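Local coordinates for protein cryptochrome DASH, chloroplastic/mitochondrial (Arabidopsis thaliana, PDB 2J4D) that repairs cyclobutane pyrimidine dimers in single-stranded DNA, binds FAD and a folate antenna, and may also act as a blue-light photoreceptor, at residues S365-D377 / H480-L494. Residues are numbered along the deposited sequence; the frame is centred on the assembly and turned at random.
Sequences SWRDAKTGYPLID and HWPGRLMYMDTVVPL
In the FAD-binding domain, the loop joining helix 360-367 to helix 374-386 is clasped by the C-terminal segment 480-494, with Tyr373 and Tyr487 making the main side-chain contacts. The Tyr373 ring is sandwiched. Thr490 CG2 lies over one face and Leu494 CD2 over the other, each 4.0 Å from the centroid of the Tyr373 ring, in CH-pi contacts. Trp481 CZ3 meets the rim of this ring. The Tyr373 hydroxyl donates to Val492 O in the carbonyl plane, with OH to O 2.5 Å. Phe400 of helix 391-404 also meets the Tyr373 ring.

Tyr487 points into the loop. With CG anti to the backbone N (chi1 -169°), its ring lies alongside Pro374, the two side chains running in opposite directions, and Pro374 CG sits over one face. Met488 CE lies over the opposite face, toward the rim. Tyr487 OH donates to Asp377 OD2 (2.5 Å) on the anti side, somewhat out of the carboxylate plane. Gly372 N takes the syn lone pair of that oxygen. Asp377 OD1 accepts from Thr371 N and Thr371 OG1, so four donors grip the carboxylate and fix its rotation. This network would probably favour the ionised form. A water bridges the Tyr487 hydroxyl and Ala369 O.

The backbones meet closely at Gly372. Its CA lies 3.3 Å from Asp489 O, with Met488 CG packed against the same CA at 3.6 Å. Beside it, Val491 N donates to Thr371 O (2.8 Å from N to O). Thr490 CA adds a CA-H...O contact to the same carbonyl.

Helix 360-367 ends in a Schellman motif, with Ala369 as its C-prime residue. An ST turn at Thr371 then leads to Tyr373, the N-cap of the next helix: a helix-loop-helix connection tied to the C-terminal segment of a photolyase-type FAD-binding domain.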
loop_
_atom_site.group_PDB
_atom_site.type_symbol
_atom_site.label_atom_id
_atom_site.label_comp_id
_atom_site.label_asym_id
_atom_site.label_seq_id
_atom_site.Cartn_x
_atom_site.Cartn_y
_atom_site.Cartn_z
ATOM N N SER A 365 14.299 -17.001 13.346
ATOM C CA SER A 365 13.476 -17.133 14.551
ATOM C C SER A 365 12.448 -16.001 14.617
ATOM O O SER A 365 11.328 -16.193 15.094
ATOM C CB SER A 365 14.349 -17.136 15.818
ATOM O OG SER A 365 14.984 -15.885 16.033
ATOM N N TRP A 366 12.846 -14.825 14.137
ATOM C CA TRP A 366 11.982 -13.646 14.090
ATOM C C TRP A 366 10.933 -13.903 13.008
ATOM O O TRP A 366 9.730 -13.794 13.240
ATOM C CB TRP A 366 12.823 -12.423 13.708
ATOM C CG TRP A 366 12.095 -11.104 13.615
ATOM C CD1 TRP A 366 11.711 -10.291 14.657
ATOM C CD2 TRP A 366 11.742 -10.401 12.413
ATOM N NE1 TRP A 366 11.155 -9.127 14.172
ATOM C CE2 TRP A 366 11.160 -9.168 12.800
ATOM C CE3 TRP A 366 11.863 -10.692 11.045
ATOM C CZ2 TRP A 366 10.702 -8.227 11.868
ATOM C CZ3 TRP A 366 11.407 -9.750 10.114
ATOM C CH2 TRP A 366 10.835 -8.534 10.534
ATOM N N ARG A 367 11.416 -14.261 11.825
ATOM C CA ARG A 367 10.567 -14.533 10.676
ATOM C C ARG A 367 9.515 -15.605 10.968
ATOM O O ARG A 367 8.328 -15.440 10.648
ATOM C CB ARG A 367 11.447 -14.987 9.504
ATOM C CG ARG A 367 10.701 -15.244 8.213
ATOM C CD ARG A 367 11.581 -16.000 7.233
ATOM N NE ARG A 367 11.740 -17.394 7.641
ATOM C CZ ARG A 367 12.633 -18.229 7.120
ATOM N NH1 ARG A 367 13.455 -17.817 6.162
ATOM N NH2 ARG A 367 12.713 -19.477 7.566
ATOM N N ASP A 368 9.954 -16.698 11.589
ATOM C CA ASP A 368 9.054 -17.806 11.878
ATOM C C ASP A 368 8.321 -17.760 13.208
ATOM O O ASP A 368 7.763 -18.769 13.649
ATOM C CB ASP A 368 9.806 -19.130 11.746
ATOM C CG ASP A 368 10.415 -19.304 10.373
ATOM O OD1 ASP A 368 9.887 -18.704 9.407
ATOM O OD2 ASP A 368 11.415 -20.039 10.254
ATOM N N ALA A 369 8.311 -16.593 13.839
ATOM C CA ALA A 369 7.612 -16.430 15.107
ATOM C C ALA A 369 8.036 -17.451 16.165
ATOM O O ALA A 369 7.188 -18.102 16.775
ATOM C CB ALA A 369 6.109 -16.518 14.876
ATOM N N LYS A 370 9.343 -17.582 16.375
ATOM C CA LYS A 370 9.886 -18.498 17.380
ATOM C C LYS A 370 10.952 -17.786 18.202
ATOM O O LYS A 370 12.004 -18.358 18.516
ATOM C CB LYS A 370 10.498 -19.729 16.711
ATOM C CG LYS A 370 9.488 -20.602 15.995
ATOM C CD LYS A 370 10.192 -21.579 15.078
ATOM C CE LYS A 370 9.209 -22.310 14.174
ATOM N NZ LYS A 370 9.905 -22.986 13.031
ATOM N N THR A 371 10.691 -16.529 18.542
ATOM C CA THR A 371 11.638 -15.757 19.334
ATOM C C THR A 371 11.481 -16.068 20.821
ATOM O O THR A 371 12.411 -15.874 21.607
ATOM C CB THR A 371 11.433 -14.247 19.140
ATOM O OG1 THR A 371 10.169 -13.864 19.695
ATOM C CG2 THR A 371 11.465 -13.893 17.642
ATOM N N GLY A 372 10.301 -16.545 21.202
ATOM C CA GLY A 372 10.054 -16.862 22.597
ATOM C C GLY A 372 9.324 -15.742 23.312
ATOM O O GLY A 372 8.979 -15.859 24.481
ATOM N N TYR A 373 9.097 -14.639 22.609
ATOM C CA TYR A 373 8.382 -13.507 23.190
ATOM C C TYR A 373 7.045 -13.435 22.481
ATOM O O TYR A 373 6.980 -13.094 21.301
ATOM C CB TYR A 373 9.179 -12.227 22.974
ATOM C CG TYR A 373 10.484 -12.238 23.722
ATOM C CD1 TYR A 373 10.527 -11.946 25.081
ATOM C CD2 TYR A 373 11.675 -12.565 23.081
ATOM C CE1 TYR A 373 11.722 -11.973 25.784
ATOM C CE2 TYR A 373 12.878 -12.598 23.777
ATOM C CZ TYR A 373 12.892 -12.299 25.128
ATOM O OH TYR A 373 14.080 -12.312 25.825
ATOM N N PRO A 374 5.957 -13.768 23.190
ATOM C CA PRO A 374 4.613 -13.751 22.613
ATOM C C PRO A 374 4.250 -12.503 21.809
ATOM O O PRO A 374 3.738 -12.616 20.694
ATOM C CB PRO A 374 3.717 -13.957 23.831
ATOM C CG PRO A 374 4.565 -14.869 24.694
ATOM C CD PRO A 374 5.913 -14.190 24.604
ATOM N N LEU A 375 4.512 -11.323 22.363
ATOM C CA LEU A 375 4.177 -10.092 21.652
ATOM C C LEU A 375 4.805 -10.072 20.259
ATOM O O LEU A 375 4.144 -9.732 19.274
ATOM C CB LEU A 375 4.636 -8.870 22.449
ATOM C CG LEU A 375 4.187 -7.525 21.868
ATOM C CD1 LEU A 375 2.683 -7.532 21.638
ATOM C CD2 LEU A 375 4.584 -6.401 22.815
ATOM N N ILE A 376 6.078 -10.446 20.181
ATOM C CA ILE A 376 6.786 -10.477 18.902
ATOM C C ILE A 376 6.236 -11.572 17.997
ATOM O O ILE A 376 5.815 -11.307 16.867
ATOM C CB ILE A 376 8.299 -10.749 19.082
ATOM C CG1 ILE A 376 8.927 -9.700 20.011
ATOM C CG2 ILE A 376 8.996 -10.755 17.711
ATOM C CD1 ILE A 376 8.710 -8.250 19.576
ATOM N N ASP A 377 6.221 -12.801 18.508
ATOM C CA ASP A 377 5.766 -13.952 17.732
ATOM C C ASP A 377 4.357 -13.845 17.178
ATOM O O ASP A 377 4.114 -14.215 16.027
ATOM C CB ASP A 377 5.901 -15.247 18.554
ATOM C CG ASP A 377 7.343 -15.542 18.942
ATOM O OD1 ASP A 377 8.256 -15.093 18.210
ATOM O OD2 ASP A 377 7.568 -16.228 19.968
ATOM N N HIS A 480 1.956 -13.224 28.885
ATOM C CA HIS A 480 3.127 -12.532 28.364
ATOM C C HIS A 480 4.471 -13.029 28.865
ATOM O O HIS A 480 5.506 -12.720 28.277
ATOM C CB HIS A 480 2.990 -11.027 28.578
ATOM C CG HIS A 480 2.079 -10.376 27.582
ATOM N ND1 HIS A 480 2.342 -10.378 26.228
ATOM C CD2 HIS A 480 0.885 -9.752 27.733
ATOM C CE1 HIS A 480 1.348 -9.785 25.588
ATOM N NE2 HIS A 480 0.451 -9.398 26.478
ATOM N N TRP A 481 4.459 -13.801 29.946
ATOM C CA TRP A 481 5.688 -14.380 30.488
ATOM C C TRP A 481 5.304 -15.786 30.917
ATOM O O TRP A 481 5.244 -16.105 32.103
ATOM C CB TRP A 481 6.213 -13.540 31.656
ATOM C CG TRP A 481 6.452 -12.124 31.229
ATOM C CD1 TRP A 481 5.612 -11.060 31.408
ATOM C CD2 TRP A 481 7.539 -11.643 30.420
ATOM N NE1 TRP A 481 6.101 -9.950 30.755
ATOM C CE2 TRP A 481 7.282 -10.280 30.141
ATOM C CE3 TRP A 481 8.702 -12.236 29.900
ATOM C CZ2 TRP A 481 8.147 -9.495 29.362
ATOM C CZ3 TRP A 481 9.562 -11.455 29.126
ATOM C CH2 TRP A 481 9.278 -10.098 28.865
ATOM N N PRO A 482 5.031 -16.650 29.929
ATOM C CA PRO A 482 4.628 -18.047 30.091
ATOM C C PRO A 482 5.731 -18.999 30.526
ATOM O O PRO A 482 5.452 -20.087 31.027
ATOM C CB PRO A 482 4.092 -18.395 28.711
ATOM C CG PRO A 482 5.072 -17.682 27.825
ATOM C CD PRO A 482 5.208 -16.327 28.498
ATOM N N GLY A 483 6.979 -18.594 30.331
ATOM C CA GLY A 483 8.088 -19.458 30.689
ATOM C C GLY A 483 8.438 -20.338 29.507
ATOM O O GLY A 483 7.662 -20.454 28.559
ATOM N N ARG A 484 9.591 -20.989 29.575
ATOM C CA ARG A 484 10.082 -21.830 28.487
ATOM C C ARG A 484 9.379 -23.170 28.201
ATOM O O ARG A 484 9.562 -23.735 27.119
ATOM C CB ARG A 484 11.575 -22.060 28.700
ATOM C CG ARG A 484 12.300 -20.795 29.130
ATOM C CD ARG A 484 13.682 -21.100 29.680
ATOM N NE ARG A 484 14.733 -20.872 28.696
ATOM C CZ ARG A 484 15.246 -19.680 28.416
ATOM N NH1 ARG A 484 14.808 -18.601 29.052
ATOM N NH2 ARG A 484 16.193 -19.564 27.495
ATOM N N LEU A 485 8.582 -23.678 29.143
ATOM C CA LEU A 485 7.882 -24.951 28.937
ATOM C C LEU A 485 6.484 -24.782 28.382
ATOM O O LEU A 485 6.077 -25.516 27.477
ATOM C CB LEU A 485 7.785 -25.751 30.243
ATOM C CG LEU A 485 9.071 -26.339 30.807
ATOM C CD1 LEU A 485 8.734 -27.174 32.036
ATOM C CD2 LEU A 485 9.764 -27.193 29.754
ATOM N N MET A 486 5.728 -23.839 28.932
ATOM C CA MET A 486 4.384 -23.619 28.432
ATOM C C MET A 486 4.426 -22.881 27.100
ATOM O O MET A 486 3.453 -22.901 26.340
ATOM C CB MET A 486 3.549 -22.866 29.462
ATOM C CG MET A 486 3.215 -23.749 30.652
ATOM S SD MET A 486 2.157 -22.979 31.855
ATOM C CE MET A 486 3.290 -21.769 32.546
ATOM N N TYR A 487 5.550 -22.226 26.819
ATOM C CA TYR A 487 5.699 -21.542 25.537
ATOM C C TYR A 487 6.911 -22.102 24.816
ATOM O O TYR A 487 6.807 -23.133 24.153
ATOM C CB TYR A 487 5.838 -20.021 25.694
ATOM C CG TYR A 487 5.722 -19.309 24.359
ATOM C CD1 TYR A 487 4.743 -19.690 23.437
ATOM C CD2 TYR A 487 6.619 -18.304 23.988
ATOM C CE1 TYR A 487 4.666 -19.097 22.176
ATOM C CE2 TYR A 487 6.549 -17.701 22.724
ATOM C CZ TYR A 487 5.572 -18.105 21.825
ATOM O OH TYR A 487 5.499 -17.543 20.564
ATOM N N MET A 488 8.059 -21.444 24.951
ATOM C CA MET A 488 9.278 -21.909 24.302
ATOM C C MET A 488 10.470 -21.097 24.785
ATOM O O MET A 488 10.305 -20.114 25.508
ATOM C CB MET A 488 9.153 -21.773 22.780
ATOM C CG MET A 488 9.051 -20.326 22.286
ATOM S SD MET A 488 8.889 -20.210 20.481
ATOM C CE MET A 488 7.206 -20.735 20.266
ATOM N N ASP A 489 11.671 -21.509 24.392
ATOM C CA ASP A 489 12.874 -20.789 24.794
ATOM C C ASP A 489 12.903 -19.442 24.096
ATOM O O ASP A 489 12.292 -19.267 23.035
ATOM C CB ASP A 489 14.148 -21.551 24.402
ATOM C CG ASP A 489 14.388 -22.790 25.247
ATOM O OD1 ASP A 489 14.389 -22.687 26.495
ATOM O OD2 ASP A 489 14.591 -23.871 24.655
ATOM N N THR A 490 13.616 -18.497 24.694
ATOM C CA THR A 490 13.764 -17.172 24.116
ATOM C C THR A 490 15.083 -17.196 23.356
ATOM O O THR A 490 16.080 -17.729 23.855
ATOM C CB THR A 490 13.814 -16.098 25.201
ATOM O OG1 THR A 490 14.779 -16.469 26.190
ATOM C CG2 THR A 490 12.451 -15.939 25.853
ATOM N N VAL A 491 15.087 -16.632 22.152
ATOM C CA VAL A 491 16.282 -16.627 21.316
ATOM C C VAL A 491 17.353 -15.620 21.752
ATOM O O VAL A 491 18.540 -15.816 21.490
ATOM C CB VAL A 491 15.912 -16.375 19.836
ATOM C CG1 VAL A 491 15.397 -14.958 19.654
ATOM C CG2 VAL A 491 17.113 -16.635 18.946
ATOM N N VAL A 492 16.931 -14.553 22.417
ATOM C CA VAL A 492 17.852 -13.529 22.914
ATOM C C VAL A 492 17.245 -12.890 24.148
ATOM O O VAL A 492 16.032 -12.925 24.348
ATOM C CB VAL A 492 18.051 -12.349 21.935
ATOM C CG1 VAL A 492 19.003 -12.723 20.830
ATOM C CG2 VAL A 492 16.691 -11.913 21.385
ATOM N N PRO A 493 18.086 -12.303 24.997
ATOM C CA PRO A 493 17.639 -11.622 26.208
ATOM C C PRO A 493 17.121 -10.281 25.701
ATOM O O PRO A 493 17.461 -9.873 24.588
ATOM C CB PRO A 493 18.937 -11.491 27.014
ATOM C CG PRO A 493 19.986 -11.374 25.923
ATOM C CD PRO A 493 19.548 -12.489 25.014
ATOM N N LEU A 494 16.276 -9.609 26.466
ATOM C CA LEU A 494 15.796 -8.321 26.010
ATOM C C LEU A 494 16.919 -7.370 26.384
ATOM O O LEU A 494 17.516 -7.499 27.457
ATOM C CB LEU A 494 14.495 -7.943 26.713
ATOM C CG LEU A 494 13.314 -8.802 26.263
ATOM C CD1 LEU A 494 12.126 -8.527 27.169
ATOM C CD2 LEU A 494 12.972 -8.521 24.797
HETATM O O HOH W 1 5.145 -19.000 18.345
HETATM O O HOH W 2 12.551 -20.287 20.489
HETATM O O HOH W 3 9.398 -17.797 26.459
HETATM O O HOH W 4 14.970 -11.284 28.819
HETATM O O HOH W 5 5.358 -10.764 25.114
#